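Local structure of UV damage endonuclease (3TC3) at residues S56-C61 against T83-S88; F77-N82 against I118-G123; H102-I107 against D151-E156. The protein is probably a metal-dependent endonuclease of DNA repair, recognising different DNA lesions by flipping dinucleotides out of the duplex. One frame throughout, in Å; residues are numbered along the deposited sequence.

Interaction 1: residues S56-C61 against T83-S88; sequences SSNLLC and TIPLAS
Asn58 and Thr83 mark the closest approach of the two backbones, with 5.8 Å between their CA atoms. Segment 56-61 is regular helix, seen in the bonds from Leu60 N to Ser56 O and from Cys61 N to Ser57 O. Segment 83-88 has no regular structure but bends through a type II beta turn from Ile84 to Ala87, where the bond from Ala87 N back to Ile84 O is weak at 3.3 Å. Across the contact a single hydrogen bond forms: Asn58 ND2 donates to Thr83 O at 3.1 Å, almost perfectly straight at 176°. The acceptor lies in the plane of the Asn58 amide, yet ND2 sits above the carbonyl plane of Thr83, 41° out of it, and is not aligned with a lone pair. Lys39 NZ binds the other end of this amide, at OD1, and thereby helps to fix its rotation. The setting is the outer layer of a TIM barrel: helix 48-71 meets the loop that follows strand 76-78. Beside the polar bond lies an apolar patch. CG of Leu59 is anti to its carbonyl carbon (chi1 -72°), and from there CD2 reaches Thr83 CG2 at 3.5 Å, tighter than usual for two methyl groups, the side chains crossing at about a right angle. Thr83 OG1 is turned to Ser80 O, while its methyl faces the leucine. The other branch of Leu59, CD1, touches Ile84 CD1 at 4.2 Å, although the CB of Ile84 points away from the helix. Pro85 is a minor neighbour, its CG 4.4 Å from Asn58 ND2.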
loop_
_atom_site.group_PDB
_atom_site.type_symbol
_atom_site.label_atom_id
_atom_site.label_comp_id
_atom_site.label_asym_id
_atom_site.label_seq_id
_atom_site.Cartn_x
_atom_site.Cartn_y
_atom_site.Cartn_z
ATOM N N SER A 56 -7.810 -16.127 11.006
ATOM C CA SER A 56 -6.867 -17.195 11.012
ATOM C C SER A 56 -6.593 -17.732 9.605
ATOM O O SER A 56 -5.445 -18.059 9.314
ATOM C CB SER A 56 -7.324 -18.319 11.982
ATOM O OG SER A 56 -7.247 -17.809 13.289
ATOM N N SER A 57 -7.623 -17.917 8.781
ATOM C CA SER A 57 -7.339 -18.524 7.497
ATOM C C SER A 57 -6.587 -17.491 6.659
ATOM O O SER A 57 -5.656 -17.866 5.926
ATOM C CB SER A 57 -8.534 -19.020 6.702
ATOM O OG SER A 57 -9.643 -18.118 6.651
ATOM N N ASN A 58 -6.962 -16.234 6.766
ATOM C CA ASN A 58 -6.206 -15.232 6.002
ATOM C C ASN A 58 -4.736 -15.220 6.380
ATOM O O ASN A 58 -3.850 -15.060 5.505
ATOM C CB ASN A 58 -6.784 -13.815 6.204
ATOM C CG ASN A 58 -8.081 -13.528 5.414
ATOM O OD1 ASN A 58 -8.370 -14.153 4.363
ATOM N ND2 ASN A 58 -8.783 -12.457 5.815
ATOM N N LEU A 59 -4.477 -15.277 7.680
ATOM C CA LEU A 59 -3.144 -15.132 8.164
ATOM C C LEU A 59 -2.316 -16.379 7.774
ATOM O O LEU A 59 -1.117 -16.278 7.503
ATOM C CB LEU A 59 -3.151 -14.867 9.654
ATOM C CG LEU A 59 -3.650 -13.453 10.035
ATOM C CD1 LEU A 59 -4.066 -13.402 11.514
ATOM C CD2 LEU A 59 -2.524 -12.435 9.780
ATOM N N LEU A 60 -2.896 -17.585 7.914
ATOM C CA LEU A 60 -2.247 -18.827 7.396
ATOM C C LEU A 60 -1.773 -18.671 5.954
ATOM O O LEU A 60 -0.620 -19.017 5.580
ATOM C CB LEU A 60 -3.222 -20.013 7.456
ATOM C CG LEU A 60 -2.572 -21.361 7.004
ATOM C CD1 LEU A 60 -2.881 -22.474 7.994
ATOM C CD2 LEU A 60 -2.763 -21.868 5.504
ATOM N N CYS A 61 -2.685 -18.169 5.105
ATOM C CA CYS A 61 -2.418 -17.965 3.691
ATOM C C CYS A 61 -1.385 -16.882 3.529
ATOM O O CYS A 61 -0.468 -17.038 2.721
ATOM C CB CYS A 61 -3.697 -17.592 3.042
ATOM S SG CYS A 61 -4.781 -19.081 2.781
ATOM N N THR A 83 -7.353 -8.446 6.072
ATOM C CA THR A 83 -6.694 -9.505 6.882
ATOM C C THR A 83 -7.555 -9.819 8.124
ATOM O O THR A 83 -7.852 -11.005 8.346
ATOM C CB THR A 83 -5.281 -9.088 7.312
ATOM O OG1 THR A 83 -4.490 -9.088 6.092
ATOM C CG2 THR A 83 -4.653 -10.092 8.288
ATOM N N ILE A 84 -7.889 -8.781 8.883
ATOM C CA ILE A 84 -8.862 -8.992 10.011
ATOM C C ILE A 84 -10.207 -8.345 9.554
ATOM O O ILE A 84 -10.343 -7.128 9.548
ATOM C CB ILE A 84 -8.418 -8.255 11.250
ATOM C CG1 ILE A 84 -6.966 -8.572 11.602
ATOM C CG2 ILE A 84 -9.460 -8.592 12.450
ATOM C CD1 ILE A 84 -6.674 -10.086 11.938
ATOM N N PRO A 85 -11.190 -9.137 9.094
ATOM C CA PRO A 85 -12.386 -8.532 8.540
ATOM C C PRO A 85 -13.180 -7.611 9.429
ATOM O O PRO A 85 -13.430 -8.063 10.555
ATOM C CB PRO A 85 -13.218 -9.760 8.146
ATOM C CG PRO A 85 -12.275 -10.810 7.906
ATOM C CD PRO A 85 -11.228 -10.605 9.039
ATOM N N LEU A 86 -13.617 -6.436 8.934
ATOM C CA LEU A 86 -14.452 -5.509 9.704
ATOM C C LEU A 86 -13.800 -4.955 10.974
ATOM O O LEU A 86 -14.471 -4.348 11.817
ATOM C CB LEU A 86 -15.844 -6.132 10.070
ATOM C CG LEU A 86 -16.652 -6.555 8.845
ATOM C CD1 LEU A 86 -17.796 -7.456 9.408
ATOM C CD2 LEU A 86 -17.152 -5.246 8.158
ATOM N N ALA A 87 -12.455 -5.025 11.049
ATOM C CA ALA A 87 -11.746 -4.612 12.278
ATOM C C ALA A 87 -11.995 -3.199 12.761
ATOM O O ALA A 87 -11.919 -2.952 13.978
ATOM C CB ALA A 87 -10.217 -4.817 12.110
ATOM N N SER A 88 -12.274 -2.265 11.855
ATOM C CA SER A 88 -12.477 -0.882 12.390
ATOM C C SER A 88 -13.937 -0.499 12.492
ATOM O O SER A 88 -14.251 0.653 12.830
ATOM C CB SER A 88 -11.755 0.135 11.498
ATOM O OG SER A 88 -12.406 0.115 10.232
#

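Interaction 2: residues F77-N82 against I118-G123; sequences FRISSN and ISMHPG
Arg78 and Ser119 face each other on neighbouring parallel strands, 76-78 and 117-120, of the eight-stranded TIM barrel, their CA atoms 4.7 Å apart. Two backbone hydrogen bonds set the parallel register: Ser119 N to Phe77 O, at 3.1 Å, and Ile79 N to Ser119 O flank Arg78. Its side chain runs over the second strand. CB lies 3.5 Å from Ser119 OG; CG, anti to the backbone N (chi1 -173°), meets both that hydroxyl oxygen and Ser119 O, and also approaches Met120 CA. CD then packs on His121 CB at 3.7 Å. A bend at chi3 (-64°) turns the guanidinium so that Ser119 OG stands at its edge, near its plane, while His121 CB lies over one face. At the tip, NH2 forms salt bridges to Asp251 and Glu288, two manganese ligands, which place Arg78 in the second shell, its side chain coming within about 5 Å of the manganese ion. The opposite side of the strands is apolar: Ile79 CD1 touches Ile118 CG2 at 3.7 Å, and the bent Met120 chain brings CE close to the carbonyl oxygens of Ile79 and Ser80. Beyond the strands the two segments are bridged by water 1, which donates a hydrogen bond to Ile79 O at 2.7 Å, accepts one from His121 N at 2.8 Å, and is hydrogen-bonded to Ser81 OG, a hydroxyl that also bonds to NE2 of His146 on helix 133-153.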
loop_
_atom_site.group_PDB
_atom_site.type_symbol
_atom_site.label_atom_id
_atom_site.label_comp_id
_atom_site.label_asym_id
_atom_site.label_seq_id
_atom_site.Cartn_x
_atom_site.Cartn_y
_atom_site.Cartn_z
ATOM N N PHE A 77 5.717 -6.767 -0.268
ATOM C CA PHE A 77 4.320 -7.236 -0.333
ATOM C C PHE A 77 3.408 -6.192 0.255
ATOM O O PHE A 77 3.769 -5.523 1.221
ATOM C CB PHE A 77 4.172 -8.558 0.461
ATOM C CG PHE A 77 2.877 -9.250 0.159
ATOM C CD1 PHE A 77 2.630 -9.800 -1.137
ATOM C CD2 PHE A 77 1.844 -9.365 1.165
ATOM C CE1 PHE A 77 1.335 -10.346 -1.398
ATOM C CE2 PHE A 77 0.599 -9.974 0.871
ATOM C CZ PHE A 77 0.362 -10.510 -0.443
ATOM N N ARG A 78 2.217 -6.094 -0.317
ATOM C CA ARG A 78 1.148 -5.198 0.205
ATOM C C ARG A 78 0.125 -6.075 0.903
ATOM O O ARG A 78 -0.616 -6.805 0.263
ATOM C CB ARG A 78 0.505 -4.233 -0.830
ATOM C CG ARG A 78 -0.471 -3.228 -0.062
ATOM C CD ARG A 78 -1.245 -2.347 -1.131
ATOM N NE ARG A 78 -0.290 -1.493 -1.899
ATOM C CZ ARG A 78 -0.671 -0.983 -3.082
ATOM N NH1 ARG A 78 -1.892 -1.197 -3.551
ATOM N NH2 ARG A 78 0.131 -0.248 -3.746
ATOM N N ILE A 79 0.131 -6.068 2.240
ATOM C CA ILE A 79 -0.822 -6.933 3.011
ATOM C C ILE A 79 -2.247 -6.411 2.842
ATOM O O ILE A 79 -2.505 -5.194 2.897
ATOM C CB ILE A 79 -0.426 -6.929 4.470
ATOM C CG1 ILE A 79 0.921 -7.616 4.619
ATOM C CG2 ILE A 79 -1.511 -7.651 5.331
ATOM C CD1 ILE A 79 1.477 -7.616 6.113
ATOM N N SER A 80 -3.143 -7.359 2.606
ATOM C CA SER A 80 -4.539 -6.994 2.404
ATOM C C SER A 80 -5.176 -6.305 3.632
ATOM O O SER A 80 -4.945 -6.745 4.783
ATOM C CB SER A 80 -5.359 -8.300 2.131
ATOM O OG SER A 80 -6.756 -7.944 2.114
ATOM N N SER A 81 -5.948 -5.274 3.389
ATOM C CA SER A 81 -6.748 -4.601 4.480
ATOM C C SER A 81 -7.841 -5.501 4.978
ATOM O O SER A 81 -8.399 -5.256 6.076
ATOM C CB SER A 81 -7.299 -3.260 4.017
ATOM O OG SER A 81 -6.211 -2.448 3.616
ATOM N N ASN A 82 -8.155 -6.571 4.233
ATOM C CA ASN A 82 -9.208 -7.506 4.753
ATOM C C ASN A 82 -8.650 -8.495 5.730
ATOM O O ASN A 82 -9.411 -9.367 6.243
ATOM C CB ASN A 82 -9.828 -8.268 3.549
ATOM C CG ASN A 82 -10.618 -7.434 2.687
ATOM O OD1 ASN A 82 -11.102 -6.370 3.078
ATOM N ND2 ASN A 82 -10.898 -7.966 1.458
ATOM N N ILE A 118 7.115 -4.161 3.691
ATOM C CA ILE A 118 5.624 -4.285 3.754
ATOM C C ILE A 118 4.934 -2.916 3.578
ATOM O O ILE A 118 5.338 -1.885 4.185
ATOM C CB ILE A 118 5.213 -4.864 5.150
ATOM C CG1 ILE A 118 5.651 -6.355 5.268
ATOM C CG2 ILE A 118 3.717 -4.792 5.383
ATOM C CD1 ILE A 118 5.080 -7.282 4.168
ATOM N N SER A 119 3.874 -2.902 2.805
ATOM C CA SER A 119 3.011 -1.735 2.751
ATOM C C SER A 119 1.549 -2.220 2.919
ATOM O O SER A 119 1.272 -3.451 2.912
ATOM C CB SER A 119 3.138 -0.967 1.449
ATOM O OG SER A 119 2.703 -1.784 0.373
ATOM N N MET A 120 0.656 -1.271 3.224
ATOM C CA MET A 120 -0.778 -1.529 3.206
ATOM C C MET A 120 -1.400 -0.298 2.610
ATOM O O MET A 120 -0.913 0.814 2.808
ATOM C CB MET A 120 -1.388 -1.761 4.593
ATOM C CG MET A 120 -0.773 -3.036 5.308
ATOM S SD MET A 120 -1.666 -3.346 6.895
ATOM C CE MET A 120 -3.204 -4.046 6.239
ATOM N N HIS A 121 -2.594 -0.483 1.993
ATOM C CA HIS A 121 -3.348 0.677 1.411
ATOM C C HIS A 121 -4.797 0.481 1.821
ATOM O O HIS A 121 -5.521 -0.334 1.263
ATOM C CB HIS A 121 -3.216 0.596 -0.126
ATOM C CG HIS A 121 -4.009 1.638 -0.922
ATOM N ND1 HIS A 121 -5.315 1.539 -1.167
ATOM C CD2 HIS A 121 -3.557 2.742 -1.651
ATOM C CE1 HIS A 121 -5.717 2.556 -1.977
ATOM N NE2 HIS A 121 -4.636 3.281 -2.292
ATOM N N PRO A 122 -5.260 1.281 2.737
ATOM C CA PRO A 122 -6.666 1.165 3.178
ATOM C C PRO A 122 -7.695 1.475 2.103
ATOM O O PRO A 122 -8.866 1.132 2.291
ATOM C CB PRO A 122 -6.818 2.195 4.339
ATOM C CG PRO A 122 -5.574 2.682 4.519
ATOM C CD PRO A 122 -4.497 2.244 3.535
ATOM N N GLY A 123 -7.310 2.231 1.084
ATOM C CA GLY A 123 -8.245 2.566 -0.058
ATOM C C GLY A 123 -9.223 3.702 0.196
ATOM O O GLY A 123 -9.059 4.463 1.127
HETATM O O HOH W 1 -3.846 -3.012 2.120
#

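Interaction 3: residues H102-I107 against D151-E156; sequences HILGDI and DSMGIE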
loop_
_atom_site.group_PDB
_atom_site.type_symbol
_atom_site.label_atom_id
_atom_site.label_comp_id
_atom_site.label_asym_id
_atom_site.label_seq_id
_atom_site.Cartn_x
_atom_site.Cartn_y
_atom_site.Cartn_z
ATOM N N HIS A 102 0.108 -15.343 18.430
ATOM C CA HIS A 102 1.006 -16.399 17.945
ATOM C C HIS A 102 1.386 -16.270 16.485
ATOM O O HIS A 102 2.560 -16.091 16.097
ATOM C CB HIS A 102 0.301 -17.739 18.171
ATOM C CG HIS A 102 -1.222 -17.630 18.139
ATOM N ND1 HIS A 102 -1.936 -17.688 16.989
ATOM C CD2 HIS A 102 -2.148 -17.473 19.169
ATOM C CE1 HIS A 102 -3.239 -17.587 17.272
ATOM N NE2 HIS A 102 -3.371 -17.458 18.605
ATOM N N ILE A 103 0.354 -16.412 15.644
ATOM C CA ILE A 103 0.500 -16.386 14.194
ATOM C C ILE A 103 0.976 -14.989 13.768
ATOM O O ILE A 103 1.790 -14.897 12.860
ATOM C CB ILE A 103 -0.821 -16.779 13.440
ATOM C CG1 ILE A 103 -1.416 -18.101 14.030
ATOM C CG2 ILE A 103 -0.574 -16.907 11.894
ATOM C CD1 ILE A 103 -2.975 -18.236 13.985
ATOM N N LEU A 104 0.444 -13.923 14.415
ATOM C CA LEU A 104 0.895 -12.539 14.087
ATOM C C LEU A 104 2.397 -12.316 14.338
ATOM O O LEU A 104 3.116 -11.791 13.451
ATOM C CB LEU A 104 0.009 -11.502 14.779
ATOM C CG LEU A 104 -1.452 -11.503 14.338
ATOM C CD1 LEU A 104 -2.410 -10.742 15.313
ATOM C CD2 LEU A 104 -1.467 -10.779 12.870
ATOM N N GLY A 105 2.879 -12.727 15.505
ATOM C CA GLY A 105 4.298 -12.669 15.804
ATOM C C GLY A 105 5.137 -13.511 14.841
ATOM O O GLY A 105 6.218 -13.094 14.441
ATOM N N ASP A 106 4.638 -14.685 14.448
ATOM C CA ASP A 106 5.352 -15.627 13.581
ATOM C C ASP A 106 5.562 -15.002 12.185
ATOM O O ASP A 106 6.685 -15.060 11.638
ATOM C CB ASP A 106 4.579 -16.940 13.467
ATOM C CG ASP A 106 5.138 -17.868 12.402
ATOM O OD1 ASP A 106 6.222 -18.453 12.609
ATOM O OD2 ASP A 106 4.514 -18.073 11.332
ATOM N N ILE A 107 4.487 -14.350 11.678
ATOM C CA ILE A 107 4.524 -13.730 10.358
ATOM C C ILE A 107 5.505 -12.564 10.436
ATOM O O ILE A 107 6.341 -12.410 9.557
ATOM C CB ILE A 107 3.123 -13.277 9.943
ATOM C CG1 ILE A 107 2.285 -14.503 9.481
ATOM C CG2 ILE A 107 3.259 -12.217 8.764
ATOM C CD1 ILE A 107 0.753 -14.241 9.525
ATOM N N ASP A 151 1.651 -3.322 14.202
ATOM C CA ASP A 151 2.225 -3.424 15.543
ATOM C C ASP A 151 2.159 -4.844 16.051
ATOM O O ASP A 151 3.079 -5.308 16.743
ATOM C CB ASP A 151 1.426 -2.556 16.475
ATOM C CG ASP A 151 1.755 -1.096 16.437
ATOM O OD1 ASP A 151 2.757 -0.668 15.856
ATOM O OD2 ASP A 151 0.977 -0.354 17.084
ATOM N N SER A 152 1.090 -5.570 15.799
ATOM C CA SER A 152 0.908 -6.918 16.333
ATOM C C SER A 152 1.884 -7.874 15.715
ATOM O O SER A 152 2.222 -8.905 16.350
ATOM C CB SER A 152 -0.535 -7.394 16.096
ATOM O OG SER A 152 -0.769 -7.819 14.737
ATOM N N MET A 153 2.348 -7.578 14.497
ATOM C CA MET A 153 3.387 -8.384 13.835
ATOM C C MET A 153 4.790 -7.986 14.306
ATOM O O MET A 153 5.745 -8.718 14.029
ATOM C CB MET A 153 3.314 -8.225 12.310
ATOM C CG MET A 153 1.998 -8.753 11.826
ATOM S SD MET A 153 1.814 -8.523 10.035
ATOM C CE MET A 153 0.318 -9.421 9.712
ATOM N N GLY A 154 4.919 -6.885 15.049
ATOM C CA GLY A 154 6.235 -6.396 15.472
ATOM C C GLY A 154 7.076 -5.860 14.324
ATOM O O GLY A 154 8.316 -5.931 14.358
ATOM N N ILE A 155 6.427 -5.310 13.291
ATOM C CA ILE A 155 7.143 -4.726 12.202
ATOM C C ILE A 155 6.782 -3.249 11.978
ATOM O O ILE A 155 5.870 -2.700 12.662
ATOM C CB ILE A 155 6.842 -5.514 10.918
ATOM C CG1 ILE A 155 5.369 -5.299 10.484
ATOM C CG2 ILE A 155 7.166 -7.068 11.092
ATOM C CD1 ILE A 155 5.005 -6.061 9.154
ATOM N N GLU A 156 7.564 -2.619 11.125
ATOM C CA GLU A 156 7.265 -1.187 10.827
ATOM C C GLU A 156 6.262 -1.121 9.676
ATOM O O GLU A 156 5.025 -1.149 10.009
ATOM C CB GLU A 156 8.509 -0.364 10.528
ATOM C CG GLU A 156 9.565 -0.220 11.727
ATOM C CD GLU A 156 8.987 0.176 13.081
ATOM O OE1 GLU A 156 8.061 1.013 13.184
ATOM O OE2 GLU A 156 9.513 -0.333 14.099
#
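Met153, Leu104 and Ser152 make up most of this contact, where the C-terminal turn of helix 133-153 comes against helix 101-113. Met153 CA lies 3.4 Å from Leu104 O, a CA-H...O contact with 149° at the hydrogen, and the CA atoms of Gly105 and Met153 come within 4.8 Å. From its CG, anti to the carbonyl carbon (chi1 -63°), the methionine chain runs extended; CE reaches Leu104 CD2 at 3.9 Å, and SD stands 4.2 Å from Ile107 CG2. Both pairs cross at a slant. Two helices on the outside of the TIM barrel are joined in this way, and helix 133-153 ends here in a Schellman motif, Gly154 taking positive phi (69°). Ser152 meets the end of the Leu104 side chain: OG lies 3.4 Å from CD1 and 3.6 Å from CD2, so the fork of the leucine is set against the hydroxyl oxygen. That oxygen also hydrogen-bonds to Leu149 O, within its own helix, and Trp96 touches both Leu104 and Ser152.

Interactions 1 and 3 lie in the outer layer of the barrel, their centres 13 Å apart, and are linked by Leu59 of interaction 1, whose CD2 is 3.7 Å from Leu104 CD2 and 4.1 Å from Met153 CE. Interaction 2 belongs to the barrel wall, with its centre 12 Å from that of interaction 1 and 15 Å from that of interaction 3. It meets the first where Asn58 ND2 comes within 3.2 Å of Asn82 O, and the third where Ile79 CD1 lies 4.0 Å from Met153 SD. Of the three, interaction 2 reaches the manganese site, through Arg78; interactions 1 and 3 lie away from it, among the helices and the loop outside the barrel.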